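Long-range contact in lipoprotein, putative (Bacillus anthracis, PDB 4NOH), which is of unknown function but, as a putative lipoprotein of an uncharacterised bacterial family, may bind lipid: residues D80-K92 / K100-R113. Sequence-based numbering, arbitrary orientation.
Sequences DEAGIVFAKEEQK and KMKYEGNVVIGDAR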
loop_
_atom_site.group_PDB
_atom_site.type_symbol
_atom_site.label_atom_id
_atom_site.label_comp_id
_atom_site.label_asym_id
_atom_site.label_seq_id
_atom_site.Cartn_x
_atom_site.Cartn_y
_atom_site.Cartn_z
ATOM N N ASP A 80 -15.304 13.708 -2.516
ATOM C CA ASP A 80 -14.501 14.671 -3.247
ATOM C C ASP A 80 -14.088 15.844 -2.421
ATOM O O ASP A 80 -12.991 16.331 -2.593
ATOM C CB ASP A 80 -15.262 15.133 -4.467
ATOM C CG ASP A 80 -15.726 13.963 -5.264
ATOM O OD1 ASP A 80 -16.773 13.362 -4.886
ATOM O OD2 ASP A 80 -14.993 13.566 -6.180
ATOM N N GLU A 81 -14.950 16.261 -1.487
ATOM C CA GLU A 81 -14.632 17.384 -0.594
ATOM C C GLU A 81 -13.829 16.967 0.660
ATOM O O GLU A 81 -13.449 17.821 1.481
ATOM C CB GLU A 81 -15.915 18.077 -0.138
ATOM C CG GLU A 81 -16.679 17.439 1.026
ATOM C CD GLU A 81 -17.527 16.225 0.654
ATOM O OE1 GLU A 81 -17.426 15.731 -0.496
ATOM O OE2 GLU A 81 -18.337 15.784 1.521
ATOM N N ALA A 82 -13.582 15.665 0.832
ATOM C CA ALA A 82 -12.911 15.190 2.002
ATOM C C ALA A 82 -12.152 13.879 1.772
ATOM O O ALA A 82 -12.653 12.793 2.091
ATOM C CB ALA A 82 -13.923 15.020 3.136
ATOM N N GLY A 83 -10.959 13.978 1.181
ATOM C CA GLY A 83 -10.043 12.847 1.105
ATOM C C GLY A 83 -9.419 12.634 2.475
ATOM O O GLY A 83 -9.585 13.471 3.352
ATOM N N ILE A 84 -8.685 11.535 2.642
ATOM C CA ILE A 84 -8.122 11.202 3.947
ATOM C C ILE A 84 -6.669 10.874 3.862
ATOM O O ILE A 84 -6.169 10.504 2.797
ATOM C CB ILE A 84 -8.834 9.980 4.597
ATOM C CG1 ILE A 84 -8.658 8.680 3.797
ATOM C CG2 ILE A 84 -10.325 10.300 4.793
ATOM C CD1 ILE A 84 -9.226 7.439 4.457
ATOM N N VAL A 85 -6.003 11.019 5.003
ATOM C CA VAL A 85 -4.593 10.653 5.072
ATOM C C VAL A 85 -4.319 9.860 6.323
ATOM O O VAL A 85 -4.882 10.130 7.384
ATOM C CB VAL A 85 -3.657 11.892 4.969
ATOM C CG1 VAL A 85 -3.921 12.921 6.080
ATOM C CG2 VAL A 85 -2.186 11.455 4.932
ATOM N N PHE A 86 -3.485 8.835 6.166
ATOM C CA PHE A 86 -2.992 8.015 7.250
ATOM C C PHE A 86 -1.506 8.330 7.436
ATOM O O PHE A 86 -0.754 8.333 6.475
ATOM C CB PHE A 86 -3.108 6.543 6.910
ATOM C CG PHE A 86 -4.528 6.063 6.716
ATOM C CD1 PHE A 86 -5.428 6.084 7.768
ATOM C CD2 PHE A 86 -4.924 5.500 5.503
ATOM C CE1 PHE A 86 -6.701 5.570 7.615
ATOM C CE2 PHE A 86 -6.211 4.994 5.351
ATOM C CZ PHE A 86 -7.094 5.054 6.400
ATOM N N ALA A 87 -1.085 8.570 8.672
ATOM C CA ALA A 87 0.319 8.843 8.973
ATOM C C ALA A 87 0.627 8.485 10.423
ATOM O O ALA A 87 -0.277 8.295 11.235
ATOM C CB ALA A 87 0.635 10.289 8.714
ATOM N N LYS A 88 1.917 8.414 10.750
ATOM C CA LYS A 88 2.350 8.037 12.090
ATOM C C LYS A 88 1.836 8.992 13.160
ATOM O O LYS A 88 1.485 8.565 14.258
ATOM C CB LYS A 88 3.866 7.991 12.133
ATOM C CG LYS A 88 4.421 7.649 13.497
ATOM C CD LYS A 88 5.927 7.804 13.526
ATOM C CE LYS A 88 6.460 7.580 14.932
ATOM N NZ LYS A 88 6.108 6.214 15.407
ATOM N N GLU A 89 1.854 10.279 12.838
ATOM C CA GLU A 89 1.430 11.338 13.755
ATOM C C GLU A 89 0.284 12.102 13.106
ATOM O O GLU A 89 0.055 11.978 11.910
ATOM C CB GLU A 89 2.592 12.322 13.988
ATOM C CG GLU A 89 3.920 11.658 14.352
ATOM C CD GLU A 89 5.060 12.645 14.574
ATOM O OE1 GLU A 89 6.165 12.187 14.976
ATOM O OE2 GLU A 89 4.862 13.876 14.368
ATOM N N GLU A 90 -0.422 12.902 13.902
ATOM C CA GLU A 90 -1.498 13.744 13.381
ATOM C C GLU A 90 -0.888 14.683 12.355
ATOM O O GLU A 90 0.152 15.288 12.611
ATOM C CB GLU A 90 -2.091 14.576 14.526
ATOM C CG GLU A 90 -3.184 15.562 14.120
ATOM C CD GLU A 90 -3.782 16.277 15.318
ATOM O OE1 GLU A 90 -3.020 16.675 16.245
ATOM O OE2 GLU A 90 -5.017 16.448 15.322
ATOM N N GLN A 91 -1.529 14.785 11.199
ATOM C CA GLN A 91 -1.090 15.640 10.104
ATOM C C GLN A 91 -2.363 16.265 9.548
ATOM O O GLN A 91 -3.134 15.583 8.900
ATOM C CB GLN A 91 -0.399 14.796 9.018
ATOM C CG GLN A 91 0.884 14.115 9.462
ATOM C CD GLN A 91 2.039 15.077 9.673
ATOM O OE1 GLN A 91 2.066 16.170 9.112
ATOM N NE2 GLN A 91 3.022 14.654 10.463
ATOM N N LYS A 92 -2.602 17.546 9.822
ATOM C CA LYS A 92 -3.823 18.198 9.353
ATOM C C LYS A 92 -3.568 19.157 8.204
ATOM O O LYS A 92 -4.513 19.760 7.703
ATOM C CB LYS A 92 -4.536 18.928 10.501
ATOM C CG LYS A 92 -5.017 17.982 11.586
ATOM C CD LYS A 92 -5.850 18.667 12.657
ATOM C CE LYS A 92 -7.244 18.988 12.173
ATOM N NZ LYS A 92 -8.111 19.377 13.316
ATOM N N LYS A 100 -7.026 19.653 0.965
ATOM C CA LYS A 100 -6.546 19.300 2.302
ATOM C C LYS A 100 -7.145 17.948 2.723
ATOM O O LYS A 100 -8.350 17.715 2.588
ATOM C CB LYS A 100 -6.927 20.386 3.309
ATOM C CG LYS A 100 -6.376 20.176 4.713
ATOM C CD LYS A 100 -6.616 21.384 5.625
ATOM C CE LYS A 100 -5.923 22.651 5.138
ATOM N NZ LYS A 100 -4.439 22.525 5.096
HETATM N N MSE A 101 -6.286 17.029 3.152
HETATM C CA MSE A 101 -6.724 15.726 3.587
HETATM C C MSE A 101 -7.123 15.734 5.036
HETATM O O MSE A 101 -6.610 16.513 5.843
HETATM C CB MSE A 101 -5.561 14.733 3.467
HETATM C CG MSE A 101 -5.000 14.577 2.045
HETATM SE SE MSE A 101 -6.263 13.707 0.796
HETATM C CE MSE A 101 -6.824 15.342 -0.138
ATOM N N LYS A 102 -8.041 14.847 5.379
ATOM C CA LYS A 102 -8.475 14.667 6.758
ATOM C C LYS A 102 -7.675 13.543 7.405
ATOM O O LYS A 102 -7.612 12.434 6.864
ATOM C CB LYS A 102 -9.931 14.270 6.758
ATOM C CG LYS A 102 -10.558 14.111 8.109
ATOM C CD LYS A 102 -11.877 13.345 8.014
ATOM C CE LYS A 102 -12.779 13.830 6.903
ATOM N NZ LYS A 102 -14.018 13.008 6.914
ATOM N N TYR A 103 -7.103 13.807 8.579
ATOM C CA TYR A 103 -6.315 12.759 9.249
ATOM C C TYR A 103 -7.205 11.639 9.777
ATOM O O TYR A 103 -8.169 11.906 10.517
ATOM C CB TYR A 103 -5.502 13.335 10.409
ATOM C CG TYR A 103 -4.593 12.340 11.064
ATOM C CD1 TYR A 103 -3.493 11.833 10.380
ATOM C CD2 TYR A 103 -4.813 11.902 12.377
ATOM C CE1 TYR A 103 -2.649 10.922 10.962
ATOM C CE2 TYR A 103 -3.962 10.982 12.969
ATOM C CZ TYR A 103 -2.880 10.502 12.257
ATOM O OH TYR A 103 -2.016 9.587 12.855
ATOM N N GLU A 104 -6.846 10.389 9.456
ATOM C CA GLU A 104 -7.611 9.217 9.895
ATOM C C GLU A 104 -6.784 8.176 10.665
ATOM O O GLU A 104 -7.170 7.030 10.738
ATOM C CB GLU A 104 -8.357 8.573 8.728
ATOM C CG GLU A 104 -9.492 9.428 8.186
ATOM C CD GLU A 104 -10.729 9.450 9.061
ATOM O OE1 GLU A 104 -10.775 8.795 10.130
ATOM O OE2 GLU A 104 -11.688 10.139 8.670
ATOM N N GLY A 105 -5.646 8.569 11.228
ATOM C CA GLY A 105 -4.919 7.658 12.082
ATOM C C GLY A 105 -3.687 7.018 11.500
ATOM O O GLY A 105 -3.303 7.265 10.347
ATOM N N ASN A 106 -3.052 6.219 12.342
ATOM C CA ASN A 106 -1.827 5.535 11.988
ATOM C C ASN A 106 -2.137 4.155 11.437
ATOM O O ASN A 106 -2.150 3.141 12.171
ATOM C CB ASN A 106 -0.890 5.448 13.188
ATOM C CG ASN A 106 0.476 4.944 12.816
ATOM O OD1 ASN A 106 0.797 4.811 11.621
ATOM N ND2 ASN A 106 1.313 4.678 13.817
ATOM N N VAL A 107 -2.377 4.122 10.133
ATOM C CA VAL A 107 -2.687 2.902 9.390
ATOM C C VAL A 107 -1.610 2.747 8.317
ATOM O O VAL A 107 -1.171 3.723 7.729
ATOM C CB VAL A 107 -4.071 3.003 8.746
ATOM C CG1 VAL A 107 -4.352 1.809 7.831
ATOM C CG2 VAL A 107 -5.157 3.158 9.789
ATOM N N VAL A 108 -1.150 1.515 8.135
ATOM C CA VAL A 108 -0.118 1.209 7.167
ATOM C C VAL A 108 -0.594 0.115 6.216
ATOM O O VAL A 108 -1.605 -0.518 6.438
ATOM C CB VAL A 108 1.202 0.739 7.874
ATOM C CG1 VAL A 108 1.785 1.851 8.767
ATOM C CG2 VAL A 108 0.981 -0.529 8.692
ATOM N N ILE A 109 0.129 -0.072 5.121
ATOM C CA ILE A 109 -0.112 -1.211 4.237
ATOM C C ILE A 109 0.755 -2.371 4.758
ATOM O O ILE A 109 1.970 -2.222 4.998
ATOM C CB ILE A 109 0.249 -0.913 2.782
ATOM C CG1 ILE A 109 -0.770 0.092 2.210
ATOM C CG2 ILE A 109 0.245 -2.198 1.951
ATOM C CD1 ILE A 109 -0.381 0.677 0.868
ATOM N N GLY A 110 0.148 -3.533 4.946
ATOM C CA GLY A 110 0.905 -4.654 5.470
ATOM C C GLY A 110 1.224 -4.492 6.939
ATOM O O GLY A 110 0.457 -3.872 7.703
ATOM N N ASP A 111 2.369 -5.014 7.353
ATOM C CA ASP A 111 2.672 -5.092 8.784
ATOM C C ASP A 111 3.663 -4.075 9.324
ATOM O O ASP A 111 3.943 -4.035 10.538
ATOM C CB ASP A 111 3.114 -6.519 9.128
ATOM C CG ASP A 111 2.022 -7.576 8.859
ATOM O OD1 ASP A 111 0.939 -7.257 8.358
ATOM O OD2 ASP A 111 2.256 -8.763 9.160
ATOM N N ALA A 112 4.109 -3.193 8.444
ATOM C CA ALA A 112 5.065 -2.163 8.792
ATOM C C ALA A 112 4.951 -1.057 7.761
ATOM O O ALA A 112 4.494 -1.285 6.636
ATOM C CB ALA A 112 6.470 -2.751 8.753
ATOM N N ARG A 113 5.414 0.127 8.110
ATOM C CA ARG A 113 5.435 1.251 7.200
ATOM C C ARG A 113 6.564 1.080 6.211
ATOM O O ARG A 113 7.738 1.185 6.566
ATOM C CB ARG A 113 5.661 2.519 7.986
ATOM C CG ARG A 113 5.472 3.785 7.137
ATOM C CD ARG A 113 5.826 5.071 7.886
ATOM N NE ARG A 113 5.214 4.931 9.189
ATOM C CZ ARG A 113 3.925 5.104 9.428
ATOM N NH1 ARG A 113 3.126 5.650 8.512
ATOM N NH2 ARG A 113 3.450 4.754 10.594
HETATM O O HOH W 1 -14.165 12.057 4.111
HETATM O O HOH W 2 -10.329 16.345 3.692
HETATM O O HOH W 3 4.243 3.811 13.910
HETATM O O HOH W 4 -3.949 16.683 6.457
HETATM O O HOH W 5 -7.077 18.453 7.758
#
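Val85 and Tyr103 sit level in a short parallel pairing of strands 84-86 and 99-103, where Lys102 N donates to Gly83 O, Val85 N to Lys102 O and, at 2.9 Å, Glu104 N to Val85 O. A fourth backbone bond, Ala87 N to Gly105 O, is more bent (141°).

Tyr103 has the largest contact area of any residue here. With CG opposite the backbone N (chi1 -175°), its ring packs against residues 87-91: Glu90 CA is centred over one face, 3.6 Å from the centroid, a CH-pi contact, while Gly105 N covers the opposite face. The hydroxyl OH donates to Ala87 O at 2.7 Å, coming from above the carbonyl plane. On the face of the sheet that Val85 shares with Tyr103, CG1 of Val85 packs on CB of Met101, a selenomethionine, at 3.6 Å.

Phe86 turns one face to Val107, whose CB stands 3.8 Å from the ring centroid and 22° off its normal; the carbonyl oxygens of Glu104 and Gly105 lie at the ring edge. On the same face of the sheet as Lys102, Ile84 CG2 meets Glu104 CG at 3.6 Å. Further along, the Arg113 guanidinium is sandwiched between Lys88 CB and Val108 CG1, and Asn106 OD1 lies in the guanidinium plane and accepts from NH2 of Arg113 (2.8 Å).

Strand 84-86 continues the mixed sheet into strand 118-122, whereas strand 107-109 joins strand 61-65, so residues 104-106 link two sheets. The bond from Tyr103 OH to Ala87 O, together with the two covered faces, holds the ring against residues 87-91.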